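ESSC (Geobacillus thermodenitrificans, PDB 5FWH) is a component of the bacterial type VII secretion apparatus, a putative FtsK/SpoIIIE-type ATPase represented here by its N-terminal forkhead-associated (FHA) region. Local coordinates at residues 96-101 / 182-187. Residues are numbered along the deposited sequence; the frame is centred on the assembly and turned at random.
Sequences YVYYVG and EEVVSS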
ATOM      1  N   TYR A  96      13.876   1.526   3.038  1.00 49.12           N
ATOM      2  CA  TYR A  96      14.719   2.643   3.307  1.00 46.89           C
ATOM      3  C   TYR A  96      14.361   3.099   4.682  1.00 46.01           C
ATOM      4  O   TYR A  96      13.191   3.106   5.000  1.00 42.86           O
ATOM      5  CB  TYR A  96      14.334   3.775   2.372  1.00 49.34           C
ATOM      6  CG  TYR A  96      14.556   3.503   0.951  1.00 51.21           C
ATOM      7  CD1 TYR A  96      13.610   2.855   0.213  1.00 51.74           C
ATOM      8  CD2 TYR A  96      15.753   3.902   0.342  1.00 55.29           C
ATOM      9  CE1 TYR A  96      13.835   2.573  -1.096  1.00 55.90           C
ATOM     10  CE2 TYR A  96      15.980   3.641  -0.969  1.00 58.78           C
ATOM     11  CZ  TYR A  96      15.020   2.977  -1.681  1.00 57.82           C
ATOM     12  OH  TYR A  96      15.244   2.718  -2.991  1.00 61.44           O
ATOM     13  N   VAL A  97      15.307   3.574   5.451  1.00 46.63           N
ATOM     14  CA  VAL A  97      14.976   4.129   6.760  1.00 46.88           C
ATOM     15  C   VAL A  97      15.604   5.467   6.820  1.00 45.55           C
ATOM     16  O   VAL A  97      16.745   5.614   6.522  1.00 48.92           O
ATOM     17  CB  VAL A  97      15.429   3.257   7.949  1.00 49.35           C
ATOM     18  CG1 VAL A  97      15.014   3.891   9.281  1.00 49.29           C
ATOM     19  CG2 VAL A  97      14.803   1.881   7.809  1.00 50.47           C
ATOM     20  N   TYR A  98      14.806   6.461   7.154  1.00 44.88           N
ATOM     21  CA  TYR A  98      15.267   7.825   7.279  1.00 45.04           C
ATOM     22  C   TYR A  98      15.219   8.298   8.703  1.00 47.96           C
ATOM     23  O   TYR A  98      14.231   8.031   9.432  1.00 47.07           O
ATOM     24  CB  TYR A  98      14.392   8.769   6.426  1.00 43.54           C
ATOM     25  CG  TYR A  98      14.383   8.322   4.957  1.00 43.91           C
ATOM     26  CD1 TYR A  98      15.518   8.493   4.120  1.00 46.30           C
ATOM     27  CD2 TYR A  98      13.291   7.663   4.442  1.00 43.47           C
ATOM     28  CE1 TYR A  98      15.506   8.063   2.794  1.00 46.15           C
ATOM     29  CE2 TYR A  98      13.269   7.255   3.118  1.00 46.06           C
ATOM     30  CZ  TYR A  98      14.397   7.435   2.320  1.00 46.91           C
ATOM     31  OH  TYR A  98      14.279   6.991   1.027  1.00 51.99           O
ATOM     32  N   TYR A  99      16.230   9.080   9.047  1.00 48.97           N
ATOM     33  CA  TYR A  99      16.311   9.787  10.319  1.00 52.39           C
ATOM     34  C   TYR A  99      15.660  11.159  10.150  1.00 52.28           C
ATOM     35  O   TYR A  99      16.069  11.933   9.304  1.00 54.36           O
ATOM     36  CB  TYR A  99      17.779   9.876  10.801  1.00 53.91           C
ATOM     37  CG  TYR A  99      17.912  10.700  12.026  1.00 54.78           C
ATOM     38  CD1 TYR A  99      17.469  10.206  13.224  1.00 56.87           C
ATOM     39  CD2 TYR A  99      18.407  11.990  11.981  1.00 56.26           C
ATOM     40  CE1 TYR A  99      17.515  10.966  14.383  1.00 58.50           C
ATOM     41  CE2 TYR A  99      18.474  12.772  13.138  1.00 59.05           C
ATOM     42  CZ  TYR A  99      18.037  12.243  14.338  1.00 58.64           C
ATOM     43  OH  TYR A  99      18.082  12.959  15.501  1.00 62.62           O
ATOM     44  N   VAL A 100      14.617  11.428  10.937  1.00 52.14           N
ATOM     45  CA  VAL A 100      13.840  12.640  10.802  1.00 52.48           C
ATOM     46  C   VAL A 100      13.672  13.343  12.157  1.00 53.87           C
ATOM     47  O   VAL A 100      12.780  14.157  12.313  1.00 54.40           O
ATOM     48  CB  VAL A 100      12.457  12.377  10.155  1.00 51.85           C
ATOM     49  CG1 VAL A 100      12.604  11.891   8.717  1.00 50.43           C
ATOM     50  CG2 VAL A 100      11.634  11.379  10.974  1.00 52.55           C
ATOM     51  N   GLY A 101      14.548  13.029  13.111  1.00 53.95           N
ATOM     52  CA  GLY A 101      14.615  13.701  14.394  1.00 57.36           C
ATOM     53  C   GLY A 101      14.859  15.213  14.371  1.00 61.32           C
ATOM     54  O   GLY A 101      14.532  15.911  15.330  1.00 62.60           O
ATOM     55  N   GLU A 182       9.608   0.421  -5.927  1.00 58.83           N
ATOM     56  CA  GLU A 182      10.600   1.171  -6.714  1.00 63.76           C
ATOM     57  C   GLU A 182      11.589   1.782  -5.758  1.00 63.61           C
ATOM     58  O   GLU A 182      11.276   1.901  -4.564  1.00 57.09           O
ATOM     59  CB  GLU A 182       9.949   2.302  -7.476  1.00 69.19           C
ATOM     60  CG  GLU A 182       8.525   2.038  -7.909  1.00 74.34           C
ATOM     61  CD  GLU A 182       8.009   3.059  -8.918  1.00 80.85           C
ATOM     62  OE1 GLU A 182       8.695   4.083  -9.168  1.00 83.60           O
ATOM     63  OE2 GLU A 182       6.903   2.835  -9.476  1.00 87.88           O
ATOM     64  N   GLU A 183      12.758   2.192  -6.272  1.00 63.18           N
ATOM     65  CA  GLU A 183      13.656   3.048  -5.503  1.00 63.61           C
ATOM     66  C   GLU A 183      12.895   4.369  -5.114  1.00 60.98           C
ATOM     67  O   GLU A 183      12.109   4.974  -5.901  1.00 62.48           O
ATOM     68  CB  GLU A 183      15.016   3.341  -6.208  1.00 69.94           C
ATOM     69  CG  GLU A 183      16.084   2.225  -6.169  1.00 74.23           C
ATOM     70  CD  GLU A 183      17.375   2.582  -5.399  1.00 79.53           C
ATOM     71  OE1 GLU A 183      17.340   2.791  -4.161  1.00 82.80           O
ATOM     72  OE2 GLU A 183      18.460   2.648  -6.018  1.00 79.48           O
ATOM     73  N   VAL A 184      13.076   4.753  -3.864  1.00 53.98           N
ATOM     74  CA  VAL A 184      12.452   5.927  -3.332  1.00 52.55           C
ATOM     75  C   VAL A 184      13.429   7.072  -3.535  1.00 52.34           C
ATOM     76  O   VAL A 184      14.610   6.909  -3.314  1.00 51.98           O
ATOM     77  CB  VAL A 184      12.220   5.729  -1.840  1.00 51.57           C
ATOM     78  CG1 VAL A 184      11.719   6.995  -1.206  1.00 49.87           C
ATOM     79  CG2 VAL A 184      11.195   4.621  -1.670  1.00 53.46           C
ATOM     80  N   VAL A 185      12.904   8.228  -3.900  1.00 51.60           N
ATOM     81  CA  VAL A 185      13.686   9.428  -4.061  1.00 52.12           C
ATOM     82  C   VAL A 185      13.359  10.344  -2.927  1.00 50.81           C
ATOM     83  O   VAL A 185      12.183  10.682  -2.712  1.00 48.39           O
ATOM     84  CB  VAL A 185      13.349  10.107  -5.381  1.00 55.11           C
ATOM     85  CG1 VAL A 185      14.236  11.354  -5.589  1.00 55.93           C
ATOM     86  CG2 VAL A 185      13.535   9.100  -6.516  1.00 57.79           C
ATOM     87  N   SER A 186      14.409  10.686  -2.173  1.00 49.77           N
ATOM     88  CA  SER A 186      14.265  11.434  -0.948  1.00 51.10           C
ATOM     89  C   SER A 186      15.377  12.426  -0.714  1.00 50.61           C
ATOM     90  O   SER A 186      16.529  12.131  -0.907  1.00 54.65           O
ATOM     91  CB  SER A 186      14.193  10.481   0.286  1.00 49.49           C
ATOM     92  OG  SER A 186      13.637  11.209   1.404  1.00 48.40           O
ATOM     93  N   SER A 187      15.024  13.578  -0.185  1.00 54.71           N
ATOM     94  CA  SER A 187      16.031  14.501   0.343  1.00 56.19           C
ATOM     95  C   SER A 187      16.298  14.272   1.823  1.00 55.70           C
ATOM     96  O   SER A 187      16.976  15.062   2.415  1.00 59.63           O
ATOM     97  CB  SER A 187      15.558  15.924   0.112  1.00 56.75           C
ATOM     98  OG  SER A 187      14.389  16.136   0.834  1.00 58.30           O
TER
HETATM   99  O   HOH W   1      16.028   7.626  -0.760  1.00 61.87           O
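Y96 and Y98 meet E183, V184 and S186 in a mixed polar and apolar contact between two sheets of a beta sandwich, consistent with the FHA fold. Strand 94-99 belongs to the antiparallel sheet that also holds 175-180, whereas the short, weakly bonded strand 185-186 lies at an edge of the facing sheet, beside 116-117. The polar evidence centres on the hydroxyl of Y96. V184 N donates to Y96 OH at 3.1 Å with an N-H...O angle of 151°, and that same hydroxyl donates to E183 OE1. The latter separation, Y96 OH to E183 OE1, is only 2.4 Å, so its exact length is doubtful. OE1 reaches the ring at its edge and in its plane, and the carboxylate is nearly coplanar with the ring.

The apolar evidence is a CH-pi contact: V184 CB stands 3.9 Å from the centroid of the Y96 ring, 21° off its normal. The two methyls of V184 divide between the tyrosines because chi1 (173°) sets CG1 opposite the backbone N and CG2 opposite the carbonyl carbon: CG2 comes within 3.4 Å of Y96 CE1, and CG1 within 3.4 Å of Y98 OH. S186 OG lies over one Y98 face, toward the rim, while S186 CB packs 3.7 Å from Y98 CZ near the hydroxyl end; OG is hydrogen-bonded to D115 O and L188 N. At the Y98 ring edge, a water accepts from Y98 OH at 2.6 Å and donates to V184 O.

Replacing Y96 with a phenylalanine removes the hydroxyl, which would probably leave V184 N and the E183 carboxylate without this shared partner and E183 freer to turn. Tyrosine hydroxyls thus engage the V184 backbone on both its polar groups, N directly and O through water, and a neighbouring carboxylate would probably polarise the Y96 hydroxyl further.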